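Local coordinates for protein aldehyde dehydrogenase (Burkholderia thailandensis, PDB 5J6B) that probably oxidises aldehydes to carboxylic acids with NADP as the hydride acceptor, as in other members of the aldehyde dehydrogenase family, at residues A[14-19]-A[23-28]; A[32-37]-A[334-339]; A[70-75]-A[203-208]; A[382-387]-A[394-399]. One frame throughout, in Å; residues are numbered along the deposited sequence.

Contact 4 is the buried one, contacts 1 and 2 are partly buried, and contact 3 is a surface contact. Contact 1 pairs two neighbouring strands near the start of the chain and relies on backbone hydrogen bonds and aromatic packing; contact 2, next along the sequence, fits aliphatic surfaces of a loop against residues 334-336 and adds one bridging water. Contact 3 joins helix 70-86 to the loop at 203-208 by charge, and Lys208 of that loop packs on Ala19 of contact 1. In contact 4 leucines and a tyrosine-glutamate bond tie a short helix to a strand, beside a glutamate that holds NADPH, about 48 Å from contact 3 between centres.

Contact 1. Residues A[14-19]-A[23-28]; sequences YPYYLA and VYANAE
Pro15 lies flat beneath the ring of Tyr24, its CB 3.6 Å from the ring centroid and almost exactly on the normal, a CH-pi contact that suits proline because its polarised C-H bonds face the pi cloud. CG and CD of Pro15 reach toward the hydroxyl end, under CE2 and CZ. The other compact patch is formed by Tyr16 and Val23, whose side chains run side by side: CE1 of Tyr16 sits 3.6 Å from CB of Val23, and the Val23 carbonyl oxygen lies over one ring face, near its rim. With CG set between backbone N and carbonyl carbon (chi1 61°), the Tyr16 ring folds back and its far end comes up against Ala25, whose small CB lies 3.4 Å from OH. Beneath these side chains Tyr16 and Val23 are a hydrogen-bonded pair of an antiparallel hairpin, strands 13-18 and 21-23 at the edge of a mixed sheet. Val23 N gives the shorter bond, 2.8 Å to Tyr16 O; Tyr16 N returns a longer one to Val23 O. Helix 48-66 covers the Tyr16 and Leu18 side of this sheet. Tyr24 and Ala25, though packed on buried Pro15 and Tyr16, are themselves exposed, and past them the chains separate until a water bridges them, donating to Tyr14 O and, at 2.7 Å, to Asn26 O. Asn26 OD1 accepts from Glu28 N in an Asx turn just before strand 29-32.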
# COMPACT_ATOMS: atom_id res chain seq x y z
N TYR A 14 -8.61 38.13 -24.18
CA TYR A 14 -8.29 36.72 -24.04
C TYR A 14 -9.43 35.86 -24.59
O TYR A 14 -10.60 36.20 -24.41
CB TYR A 14 -8.03 36.35 -22.57
CG TYR A 14 -6.70 36.86 -22.07
CD1 TYR A 14 -5.57 36.05 -22.07
CD2 TYR A 14 -6.57 38.17 -21.62
CE1 TYR A 14 -4.34 36.53 -21.63
CE2 TYR A 14 -5.35 38.66 -21.17
CZ TYR A 14 -4.24 37.84 -21.19
OH TYR A 14 -3.03 38.33 -20.75
N PRO A 15 -9.11 34.76 -25.25
CA PRO A 15 -10.16 33.84 -25.71
C PRO A 15 -10.59 32.92 -24.58
O PRO A 15 -9.97 32.88 -23.51
CB PRO A 15 -9.46 33.06 -26.82
CG PRO A 15 -8.02 32.93 -26.27
CD PRO A 15 -7.76 34.23 -25.51
N TYR A 16 -11.65 32.16 -24.82
CA TYR A 16 -11.87 30.98 -24.00
C TYR A 16 -11.45 29.74 -24.79
O TYR A 16 -11.12 29.80 -25.97
CB TYR A 16 -13.32 30.88 -23.49
CG TYR A 16 -14.47 30.77 -24.47
CD1 TYR A 16 -14.51 29.78 -25.45
CD2 TYR A 16 -15.57 31.61 -24.34
CE1 TYR A 16 -15.60 29.66 -26.31
CE2 TYR A 16 -16.68 31.49 -25.19
CZ TYR A 16 -16.68 30.52 -26.18
OH TYR A 16 -17.76 30.41 -27.02
N TYR A 17 -11.41 28.61 -24.10
CA TYR A 17 -10.91 27.37 -24.69
C TYR A 17 -12.05 26.38 -24.80
O TYR A 17 -12.57 25.91 -23.78
CB TYR A 17 -9.72 26.83 -23.89
CG TYR A 17 -8.54 27.70 -24.20
CD1 TYR A 17 -8.30 28.86 -23.48
CD2 TYR A 17 -7.72 27.42 -25.29
CE1 TYR A 17 -7.24 29.70 -23.81
CE2 TYR A 17 -6.66 28.24 -25.62
CZ TYR A 17 -6.43 29.38 -24.88
OH TYR A 17 -5.38 30.21 -25.20
N LEU A 18 -12.44 26.08 -26.03
CA LEU A 18 -13.53 25.16 -26.34
C LEU A 18 -12.91 23.96 -27.05
O LEU A 18 -12.39 24.10 -28.16
CB LEU A 18 -14.58 25.84 -27.22
CG LEU A 18 -15.72 24.96 -27.74
CD1 LEU A 18 -16.46 24.34 -26.58
CD2 LEU A 18 -16.68 25.74 -28.64
N ALA A 19 -12.95 22.79 -26.40
CA ALA A 19 -12.39 21.56 -26.98
C ALA A 19 -10.95 21.77 -27.41
O ALA A 19 -10.56 21.49 -28.55
CB ALA A 19 -13.24 21.07 -28.16
N VAL A 23 -11.14 30.28 -28.70
CA VAL A 23 -12.24 30.92 -29.41
C VAL A 23 -12.37 32.35 -28.91
O VAL A 23 -12.66 32.57 -27.73
CB VAL A 23 -13.57 30.17 -29.22
CG1 VAL A 23 -14.71 30.85 -30.01
CG2 VAL A 23 -13.43 28.70 -29.61
N TYR A 24 -12.16 33.33 -29.80
CA TYR A 24 -12.39 34.73 -29.45
C TYR A 24 -13.86 35.09 -29.67
O TYR A 24 -14.22 35.89 -30.53
CB TYR A 24 -11.45 35.64 -30.23
CG TYR A 24 -10.00 35.54 -29.79
CD1 TYR A 24 -9.15 34.60 -30.35
CD2 TYR A 24 -9.49 36.39 -28.82
CE1 TYR A 24 -7.83 34.50 -29.96
CE2 TYR A 24 -8.16 36.31 -28.42
CZ TYR A 24 -7.34 35.36 -29.00
OH TYR A 24 -6.03 35.25 -28.61
N ALA A 25 -14.71 34.45 -28.87
CA ALA A 25 -16.15 34.51 -29.12
C ALA A 25 -16.69 35.92 -28.94
O ALA A 25 -17.62 36.34 -29.64
CB ALA A 25 -16.88 33.53 -28.18
N ASN A 26 -16.14 36.67 -28.00
CA ASN A 26 -16.61 37.99 -27.63
C ASN A 26 -15.60 38.55 -26.64
O ASN A 26 -14.60 37.90 -26.33
CB ASN A 26 -18.03 37.95 -27.05
CG ASN A 26 -18.11 37.10 -25.77
OD1 ASN A 26 -17.61 37.49 -24.73
ND2 ASN A 26 -18.77 35.95 -25.86
N ALA A 27 -15.87 39.74 -26.14
CA ALA A 27 -15.02 40.39 -25.14
C ALA A 27 -15.87 40.94 -24.01
O ALA A 27 -15.64 42.04 -23.50
CB ALA A 27 -14.18 41.49 -25.77
N GLU A 28 -16.87 40.16 -23.58
CA GLU A 28 -17.90 40.70 -22.70
C GLU A 28 -17.46 40.75 -21.24
O GLU A 28 -17.99 41.57 -20.48
CB GLU A 28 -19.18 39.88 -22.85
CG GLU A 28 -19.75 39.90 -24.26
CD GLU A 28 -20.88 38.90 -24.47
OE1 GLU A 28 -21.30 38.27 -23.49
OE2 GLU A 28 -21.33 38.76 -25.63
O HOH W 1 -11.99 37.38 -26.47

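Contact 2. Residues A[32-37]-A[334-339]; sequences TDKYTG and PMISES
Aliphatic packing carries most of the touch between Lys34 and Ile336. The methylene part of the lysine lies alongside the isoleucine, CG being 3.8 Å from CD1 of Ile336, and CD rests equally close to Ile336 O. Bends at chi2 (-57°) and chi4 fold the chain back, so that its hydrocarbon meets Ile336 while NZ curls home to Thr32 O at 2.8 Å. A lysine serves here because its ammonium also reaches the carbonyls of Glu98 and Arg189. Pro334 crosses Tyr35 at about a right angle: its CD approaches Tyr35 CD1 at 4.1 Å, and its CG leans on Lys34 O, 3.6 Å away.

The loop joins strands 29-32 and 39-43, and Asp33 shapes it through an Asx turn and Asx motif: OD1 takes Tyr35 N at 2.7 Å, nearly end-on, and Thr36 N from above the carboxylate plane. OD2 of Asp33 forms a salt bridge with Lys326. In the other segment, Ser337 is at the N-cap position of helix 338-353.

A bridging water supplies the polar link between the segments, donating to Lys34 O at 2.7 Å and to Met335 O at 2.9 Å. The side chain of Ile336, about 6 Å from the bound NADPH, also packs on Phe161.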
# COMPACT_ATOMS: atom_id res chain seq x y z
N THR A 32 -10.95 43.58 -13.82
CA THR A 32 -10.39 44.78 -13.23
C THR A 32 -9.09 44.47 -12.51
O THR A 32 -8.89 43.38 -11.96
CB THR A 32 -11.36 45.44 -12.25
OG1 THR A 32 -11.68 44.52 -11.19
CG2 THR A 32 -12.63 45.89 -12.97
N ASP A 33 -8.19 45.45 -12.54
CA ASP A 33 -7.12 45.53 -11.56
C ASP A 33 -7.74 45.77 -10.19
O ASP A 33 -8.35 46.81 -9.96
CB ASP A 33 -6.15 46.66 -11.93
CG ASP A 33 -4.94 46.73 -11.01
OD1 ASP A 33 -5.12 46.74 -9.77
OD2 ASP A 33 -3.81 46.78 -11.53
N LYS A 34 -7.56 44.81 -9.28
CA LYS A 34 -8.25 44.92 -8.00
C LYS A 34 -7.66 46.01 -7.10
O LYS A 34 -8.27 46.33 -6.08
CB LYS A 34 -8.26 43.56 -7.29
CG LYS A 34 -8.98 42.47 -8.08
CD LYS A 34 -10.45 42.84 -8.40
CE LYS A 34 -11.12 41.78 -9.29
NZ LYS A 34 -10.28 41.42 -10.48
N TYR A 35 -6.52 46.60 -7.46
CA TYR A 35 -6.04 47.72 -6.67
C TYR A 35 -6.51 49.07 -7.22
O TYR A 35 -6.97 49.93 -6.47
CB TYR A 35 -4.51 47.68 -6.58
CG TYR A 35 -3.93 48.82 -5.77
CD1 TYR A 35 -4.19 48.93 -4.42
CD2 TYR A 35 -3.11 49.77 -6.37
CE1 TYR A 35 -3.67 49.97 -3.67
CE2 TYR A 35 -2.58 50.82 -5.64
CZ TYR A 35 -2.86 50.91 -4.29
OH TYR A 35 -2.35 51.94 -3.55
N THR A 36 -6.39 49.27 -8.53
CA THR A 36 -6.75 50.53 -9.15
C THR A 36 -8.22 50.62 -9.53
O THR A 36 -8.69 51.72 -9.83
CB THR A 36 -5.92 50.78 -10.40
OG1 THR A 36 -6.34 49.87 -11.43
CG2 THR A 36 -4.43 50.60 -10.11
N GLY A 37 -8.95 49.51 -9.54
CA GLY A 37 -10.32 49.48 -10.01
C GLY A 37 -10.48 49.57 -11.52
O GLY A 37 -11.59 49.36 -12.03
N PRO A 334 -5.08 44.99 -1.40
CA PRO A 334 -6.52 45.22 -1.25
C PRO A 334 -7.25 43.91 -1.05
O PRO A 334 -6.83 42.85 -1.55
CB PRO A 334 -6.92 45.87 -2.58
CG PRO A 334 -5.98 45.23 -3.55
CD PRO A 334 -4.65 45.16 -2.81
N MET A 335 -8.35 43.98 -0.30
CA MET A 335 -9.33 42.91 -0.35
C MET A 335 -10.02 42.93 -1.72
O MET A 335 -9.97 43.92 -2.44
CB MET A 335 -10.35 43.07 0.78
CG MET A 335 -9.76 42.68 2.15
SD MET A 335 -10.94 43.00 3.48
CE MET A 335 -12.16 41.72 3.18
N ILE A 336 -10.66 41.81 -2.06
CA ILE A 336 -11.14 41.58 -3.42
C ILE A 336 -12.16 42.62 -3.88
O ILE A 336 -12.31 42.84 -5.09
CB ILE A 336 -11.71 40.16 -3.53
CG1 ILE A 336 -11.95 39.78 -4.99
CG2 ILE A 336 -13.01 40.03 -2.72
CD1 ILE A 336 -10.68 39.85 -5.85
N SER A 337 -12.86 43.29 -2.96
CA SER A 337 -13.79 44.35 -3.34
C SER A 337 -14.09 45.21 -2.12
O SER A 337 -13.88 44.79 -0.97
CB SER A 337 -15.09 43.79 -3.92
OG SER A 337 -15.86 43.14 -2.91
N GLU A 338 -14.61 46.41 -2.38
CA GLU A 338 -15.03 47.29 -1.29
C GLU A 338 -16.14 46.67 -0.46
O GLU A 338 -16.17 46.82 0.77
CB GLU A 338 -15.48 48.65 -1.83
CG GLU A 338 -14.38 49.39 -2.56
CD GLU A 338 -14.62 50.89 -2.61
OE1 GLU A 338 -15.65 51.35 -2.05
OE2 GLU A 338 -13.78 51.60 -3.19
N SER A 339 -17.10 46.00 -1.11
CA SER A 339 -18.22 45.43 -0.37
C SER A 339 -17.75 44.35 0.59
O SER A 339 -18.28 44.22 1.70
CB SER A 339 -19.26 44.88 -1.34
OG SER A 339 -18.74 43.81 -2.11
O HOH W 2 -10.49 45.70 -4.67

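Contact 3. Residues A[70-75]-A[203-208]; sequences AFRRQA and ETDLPK
Arg72 and Asp205 meet through a single salt bridge, NH2 of the arginine donating to OD2 of the aspartate at 2.9 Å. The geometry is imperfect: the N-H...O angle is 135°, OD2 is met from well above the carboxylate plane, and it is tilted out of the guanidinium plane. The two flat groups are turned 36° from each other, so the pair is a one-point bridge and not the two-pronged coplanar form. NE is farther from OD2, at 3.4 Å.

A water takes up NE, accepting its N-H at 2.9 Å in the plane of the guanidinium edge. The same water donates to Asp205 OD1 and to Arg72 O, so it ties the carboxylate to the helix backbone as well. Both oxygens of Asp205 are thereby engaged, OD2 directly by the guanidinium, OD1 through the water.

Behind this first shell, bends at chi2 and chi3 curl the arginine, bringing NE close enough to its own carbonyl for one water to span the gap between them. In Asp205, CG stands between backbone N and carbonyl carbon (chi1 60°), turning the carboxylate toward the helix. The short aspartate holds its carboxylate close to the loop, while the long, flexible arginine reaches across from the helix, the CA atoms of Arg72 and Asp205 being 8.8 Å apart.

Glu203 adds a salt bridge to Arg83 and a hydrogen bond to His79, while Leu206 packs on Ile76 and on Leu65 of helix 48-66. The loop between helix 192-202 and strand 211-213 is thus laid against helix 70-86, whose Phe71 packs on Ser137 of a second subunit.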
# COMPACT_ATOMS: atom_id res chain seq x y z
N ALA A 70 0.32 5.94 -20.02
CA ALA A 70 0.70 6.78 -18.89
C ALA A 70 1.83 7.75 -19.25
O ALA A 70 1.77 8.93 -18.90
CB ALA A 70 1.10 5.93 -17.68
N PHE A 71 2.87 7.26 -19.95
CA PHE A 71 4.01 8.13 -20.25
C PHE A 71 3.60 9.30 -21.14
O PHE A 71 4.24 10.37 -21.09
CB PHE A 71 5.17 7.34 -20.88
CG PHE A 71 4.88 6.80 -22.26
CD1 PHE A 71 5.15 7.57 -23.39
CD2 PHE A 71 4.38 5.52 -22.44
CE1 PHE A 71 4.89 7.08 -24.67
CE2 PHE A 71 4.12 5.02 -23.72
CZ PHE A 71 4.37 5.81 -24.83
N ARG A 72 2.56 9.14 -21.96
CA ARG A 72 2.10 10.28 -22.77
C ARG A 72 1.45 11.34 -21.89
O ARG A 72 1.64 12.55 -22.09
CB ARG A 72 1.13 9.80 -23.85
CG ARG A 72 1.79 8.95 -24.95
CD ARG A 72 2.53 9.82 -25.97
NE ARG A 72 1.60 10.68 -26.70
CZ ARG A 72 0.85 10.27 -27.73
NH1 ARG A 72 0.92 9.01 -28.15
NH2 ARG A 72 0.02 11.12 -28.32
N ARG A 73 0.67 10.90 -20.89
CA ARG A 73 0.07 11.87 -19.99
C ARG A 73 1.13 12.58 -19.16
O ARG A 73 1.02 13.78 -18.89
CB ARG A 73 -0.95 11.16 -19.10
CG ARG A 73 -2.07 10.52 -19.91
CD ARG A 73 -3.28 10.26 -19.04
NE ARG A 73 -3.31 8.92 -18.50
CZ ARG A 73 -4.07 7.94 -18.99
NH1 ARG A 73 -4.84 8.16 -20.05
NH2 ARG A 73 -4.04 6.74 -18.43
N GLN A 74 2.19 11.85 -18.79
CA GLN A 74 3.30 12.49 -18.09
C GLN A 74 3.96 13.56 -18.95
O GLN A 74 4.28 14.65 -18.46
CB GLN A 74 4.33 11.42 -17.69
CG GLN A 74 5.51 11.96 -16.91
CD GLN A 74 6.49 10.86 -16.52
OE1 GLN A 74 6.89 10.06 -17.35
NE2 GLN A 74 6.84 10.81 -15.24
N ALA A 75 4.18 13.26 -20.24
CA ALA A 75 4.83 14.24 -21.11
C ALA A 75 3.97 15.48 -21.28
O ALA A 75 4.50 16.60 -21.36
CB ALA A 75 5.15 13.61 -22.46
N GLU A 203 -1.20 23.65 -26.46
CA GLU A 203 0.01 23.29 -27.19
C GLU A 203 0.28 21.79 -27.20
O GLU A 203 1.05 21.32 -28.04
CB GLU A 203 1.21 24.01 -26.58
CG GLU A 203 1.13 25.53 -26.66
CD GLU A 203 2.21 26.23 -25.84
OE1 GLU A 203 2.88 25.55 -25.02
OE2 GLU A 203 2.37 27.45 -26.01
N THR A 204 -0.32 21.04 -26.28
CA THR A 204 -0.02 19.63 -26.10
C THR A 204 -0.83 18.77 -27.07
O THR A 204 -1.79 19.23 -27.69
CB THR A 204 -0.32 19.22 -24.67
OG1 THR A 204 -1.74 19.22 -24.45
CG2 THR A 204 0.33 20.19 -23.69
N ASP A 205 -0.47 17.49 -27.17
CA ASP A 205 -1.19 16.57 -28.04
C ASP A 205 -2.33 15.85 -27.31
O ASP A 205 -2.64 14.69 -27.62
CB ASP A 205 -0.23 15.58 -28.71
CG ASP A 205 0.54 14.73 -27.70
OD1 ASP A 205 0.51 15.04 -26.49
OD2 ASP A 205 1.20 13.75 -28.13
N LEU A 206 -2.98 16.52 -26.36
CA LEU A 206 -4.22 16.01 -25.80
C LEU A 206 -5.27 15.84 -26.91
O LEU A 206 -5.35 16.67 -27.81
CB LEU A 206 -4.76 16.96 -24.74
CG LEU A 206 -4.18 16.90 -23.33
CD1 LEU A 206 -4.60 18.14 -22.56
CD2 LEU A 206 -4.62 15.62 -22.61
N PRO A 207 -6.09 14.79 -26.86
CA PRO A 207 -7.14 14.65 -27.87
C PRO A 207 -8.12 15.81 -27.79
O PRO A 207 -8.35 16.38 -26.72
CB PRO A 207 -7.82 13.32 -27.51
CG PRO A 207 -6.88 12.63 -26.57
CD PRO A 207 -6.13 13.71 -25.86
N LYS A 208 -8.68 16.17 -28.94
CA LYS A 208 -9.62 17.29 -28.99
C LYS A 208 -10.84 16.99 -28.13
O LYS A 208 -11.42 15.91 -28.21
CB LYS A 208 -10.05 17.57 -30.43
CG LYS A 208 -9.01 18.32 -31.22
CD LYS A 208 -8.49 19.54 -30.45
CE LYS A 208 -7.47 20.34 -31.27
NZ LYS A 208 -6.14 19.68 -31.37
O HOH W 3 2.13 13.01 -25.02

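Contact 4. Residues A[382-387]-A[394-399]; sequences DLYRKE and LLERFS. With NDP (NADPH dihydro-nicotinamide-adenine-dinucleotide phosphate), chain F.
Tyr384 OH donates to Glu396 OE1 at 2.7 Å, and the same hydroxyl is hydrogen-bonded to Arg298. The carboxylate oxygen arrives at the ring edge, in its plane, and offers its syn lone pair; ring and carboxylate planes stand 73° apart. Two torsions bring the groups together: CG of Tyr384 is opposite its backbone N (chi1 -166°), while Glu396 starts at 63°, and its extended chain carries the carboxylate across to the tyrosine hydroxyl. Its other oxygen, OE2, forms a salt bridge with Arg407.

Apolar contacts lie beside this bond. Leu394 points at the helix and divides its branches: CD2 meets CD2 of Leu383 at 3.5 Å, and CD1 lies against Tyr384 CD2 at 3.9 Å and against Leu383 O. Leucine suits this place, since its fork lets CD2 pack on the Leu383 side chain while CD1 fits between the Leu383 carbonyl and Tyr384. Leu383 continues into Leu344 of helix 338-353. The helix and strand belong to a beta-alpha-beta unit, strand 368-375, helix 382-385 and strand 392-398.

After the helix, Glu387 grips the nicotinamide ribose of NADPH, OE1 accepting from O3D at 2.8 Å and OE2 from O2D at a very short 2.5 Å; Gly260 N also bonds OE2. The paired bonds probably restrain the position of the ribose, while the salt bridge to Arg407 probably favours a charged Glu396.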
# COMPACT_ATOMS: atom_id res chain seq x y z
N ASP A 382 -20.30 37.31 15.04
CA ASP A 382 -20.03 36.98 13.64
C ASP A 382 -18.53 36.98 13.37
O ASP A 382 -18.02 36.12 12.65
CB ASP A 382 -20.71 37.97 12.69
CG ASP A 382 -22.20 37.73 12.56
OD1 ASP A 382 -22.66 36.59 12.77
OD2 ASP A 382 -22.90 38.70 12.22
N LEU A 383 -17.81 37.96 13.94
CA LEU A 383 -16.38 38.04 13.68
C LEU A 383 -15.67 36.78 14.15
O LEU A 383 -14.62 36.42 13.61
CB LEU A 383 -15.77 39.27 14.36
CG LEU A 383 -14.34 39.63 13.93
CD1 LEU A 383 -14.30 40.05 12.45
CD2 LEU A 383 -13.74 40.72 14.81
N TYR A 384 -16.24 36.10 15.14
CA TYR A 384 -15.64 34.88 15.65
C TYR A 384 -16.04 33.65 14.84
O TYR A 384 -15.19 32.80 14.54
CB TYR A 384 -16.02 34.68 17.13
CG TYR A 384 -15.18 33.63 17.81
CD1 TYR A 384 -15.54 32.28 17.76
CD2 TYR A 384 -14.03 33.98 18.51
CE1 TYR A 384 -14.75 31.30 18.38
CE2 TYR A 384 -13.23 33.00 19.14
CZ TYR A 384 -13.61 31.66 19.06
OH TYR A 384 -12.83 30.68 19.67
N ARG A 385 -17.32 33.53 14.50
CA ARG A 385 -17.88 32.26 14.07
C ARG A 385 -17.96 32.11 12.56
O ARG A 385 -18.00 30.97 12.06
CB ARG A 385 -19.29 32.07 14.65
CG ARG A 385 -19.38 32.27 16.15
CD ARG A 385 -20.53 31.50 16.76
NE ARG A 385 -20.36 30.05 16.68
CZ ARG A 385 -19.64 29.32 17.53
NH1 ARG A 385 -19.00 29.92 18.53
NH2 ARG A 385 -19.55 28.00 17.39
N LYS A 386 -18.01 33.21 11.82
CA LYS A 386 -18.07 33.19 10.37
C LYS A 386 -16.67 33.36 9.79
O LYS A 386 -15.74 33.81 10.47
CB LYS A 386 -18.99 34.30 9.86
CG LYS A 386 -20.40 34.18 10.37
CD LYS A 386 -21.28 35.23 9.71
CE LYS A 386 -22.63 34.65 9.36
NZ LYS A 386 -23.72 35.43 9.99
N GLU A 387 -16.54 33.00 8.52
CA GLU A 387 -15.25 33.10 7.83
C GLU A 387 -14.94 34.56 7.56
O GLU A 387 -15.60 35.21 6.73
CB GLU A 387 -15.28 32.30 6.53
CG GLU A 387 -13.92 32.28 5.82
CD GLU A 387 -13.86 31.27 4.68
OE1 GLU A 387 -14.90 31.07 4.01
OE2 GLU A 387 -12.78 30.67 4.48
N LEU A 394 -8.02 37.29 15.80
CA LEU A 394 -8.59 37.45 17.13
C LEU A 394 -7.72 36.69 18.13
O LEU A 394 -7.42 35.51 17.91
CB LEU A 394 -10.02 36.92 17.19
CG LEU A 394 -10.88 37.18 15.96
CD1 LEU A 394 -12.26 36.56 16.14
CD2 LEU A 394 -10.98 38.67 15.68
N LEU A 395 -7.33 37.35 19.21
CA LEU A 395 -6.46 36.77 20.22
C LEU A 395 -7.28 36.44 21.47
O LEU A 395 -7.97 37.31 22.00
CB LEU A 395 -5.31 37.73 20.55
CG LEU A 395 -4.33 37.32 21.67
CD1 LEU A 395 -3.61 36.01 21.37
CD2 LEU A 395 -3.33 38.44 21.91
N GLU A 396 -7.21 35.19 21.92
CA GLU A 396 -7.85 34.81 23.17
C GLU A 396 -6.87 33.99 23.99
O GLU A 396 -5.85 33.50 23.48
CB GLU A 396 -9.16 34.03 22.93
CG GLU A 396 -8.98 32.69 22.20
CD GLU A 396 -10.31 32.02 21.86
OE1 GLU A 396 -10.60 31.82 20.65
OE2 GLU A 396 -11.07 31.71 22.79
N ARG A 397 -7.20 33.83 25.26
CA ARG A 397 -6.29 33.34 26.29
C ARG A 397 -6.85 32.06 26.91
O ARG A 397 -8.06 31.97 27.17
CB ARG A 397 -6.12 34.42 27.37
CG ARG A 397 -5.16 34.13 28.50
CD ARG A 397 -5.20 35.32 29.46
NE ARG A 397 -4.39 35.09 30.65
CZ ARG A 397 -3.36 35.84 31.02
NH1 ARG A 397 -3.00 36.90 30.31
NH2 ARG A 397 -2.70 35.53 32.14
N PHE A 398 -5.99 31.08 27.15
CA PHE A 398 -6.42 29.86 27.84
C PHE A 398 -5.33 29.41 28.81
O PHE A 398 -4.22 29.96 28.83
CB PHE A 398 -6.74 28.72 26.86
CG PHE A 398 -5.52 27.96 26.38
CD1 PHE A 398 -4.71 28.48 25.38
CD2 PHE A 398 -5.19 26.73 26.94
CE1 PHE A 398 -3.59 27.77 24.94
CE2 PHE A 398 -4.07 26.02 26.52
CZ PHE A 398 -3.28 26.53 25.52
N SER A 399 -5.66 28.38 29.59
CA SER A 399 -4.70 27.77 30.50
C SER A 399 -4.82 26.24 30.47
O SER A 399 -3.82 25.52 30.57
CB SER A 399 -4.90 28.29 31.92
OG SER A 399 -4.11 27.57 32.83
PA NDP F . -17.45 31.72 -4.27
O1A NDP F . -18.20 30.62 -3.59
O2A NDP F . -18.19 33.06 -4.20
O5B NDP F . -17.19 31.38 -5.80
C5B NDP F . -16.30 30.30 -6.15
C4B NDP F . -16.63 29.90 -7.56
O4B NDP F . -17.98 29.39 -7.61
C3B NDP F . -16.57 31.03 -8.60
O3B NDP F . -16.04 30.52 -9.82
C2B NDP F . -18.05 31.41 -8.76
O2B NDP F . -18.40 32.01 -10.02
C1B NDP F . -18.67 30.02 -8.67
N9A NDP F . -20.11 30.02 -8.39
C8A NDP F . -20.78 30.71 -7.42
N7A NDP F . -22.06 30.44 -7.36
C5A NDP F . -22.25 29.52 -8.38
C6A NDP F . -23.39 28.83 -8.83
N6A NDP F . -24.62 29.02 -8.34
N1A NDP F . -23.22 27.94 -9.84
C2A NDP F . -22.01 27.80 -10.38
N3A NDP F . -20.87 28.42 -10.05
C4A NDP F . -21.06 29.26 -9.03
O3 NDP F . -16.05 31.93 -3.53
PN NDP F . -14.83 32.91 -3.82
O1N NDP F . -14.51 32.90 -5.28
O2N NDP F . -15.18 34.28 -3.29
O5D NDP F . -13.63 32.31 -2.95
C5D NDP F . -13.53 32.42 -1.52
C4D NDP F . -14.02 31.14 -0.89
O4D NDP F . -13.20 30.03 -1.35
C3D NDP F . -13.92 31.14 0.65
O3D NDP F . -15.04 30.55 1.31
C2D NDP F . -12.67 30.31 0.88
O2D NDP F . -12.50 29.72 2.16
C1D NDP F . -12.81 29.27 -0.22
N1N NDP F . -11.52 28.62 -0.43
C2N NDP F . -11.37 27.26 -0.30
C3N NDP F . -10.16 26.65 -0.34
C7N NDP F . -10.01 25.15 -0.27
O7N NDP F . -9.26 24.61 -1.10
N7N NDP F . -10.65 24.47 0.68
C4N NDP F . -8.91 27.49 -0.44
C5N NDP F . -9.23 28.85 -0.93
C6N NDP F . -10.44 29.36 -0.84
P2B NDP F . -18.17 33.59 -10.31
O1X NDP F . -17.38 34.22 -9.21
O2X NDP F . -17.46 33.59 -11.66
O3X NDP F . -19.58 34.21 -10.40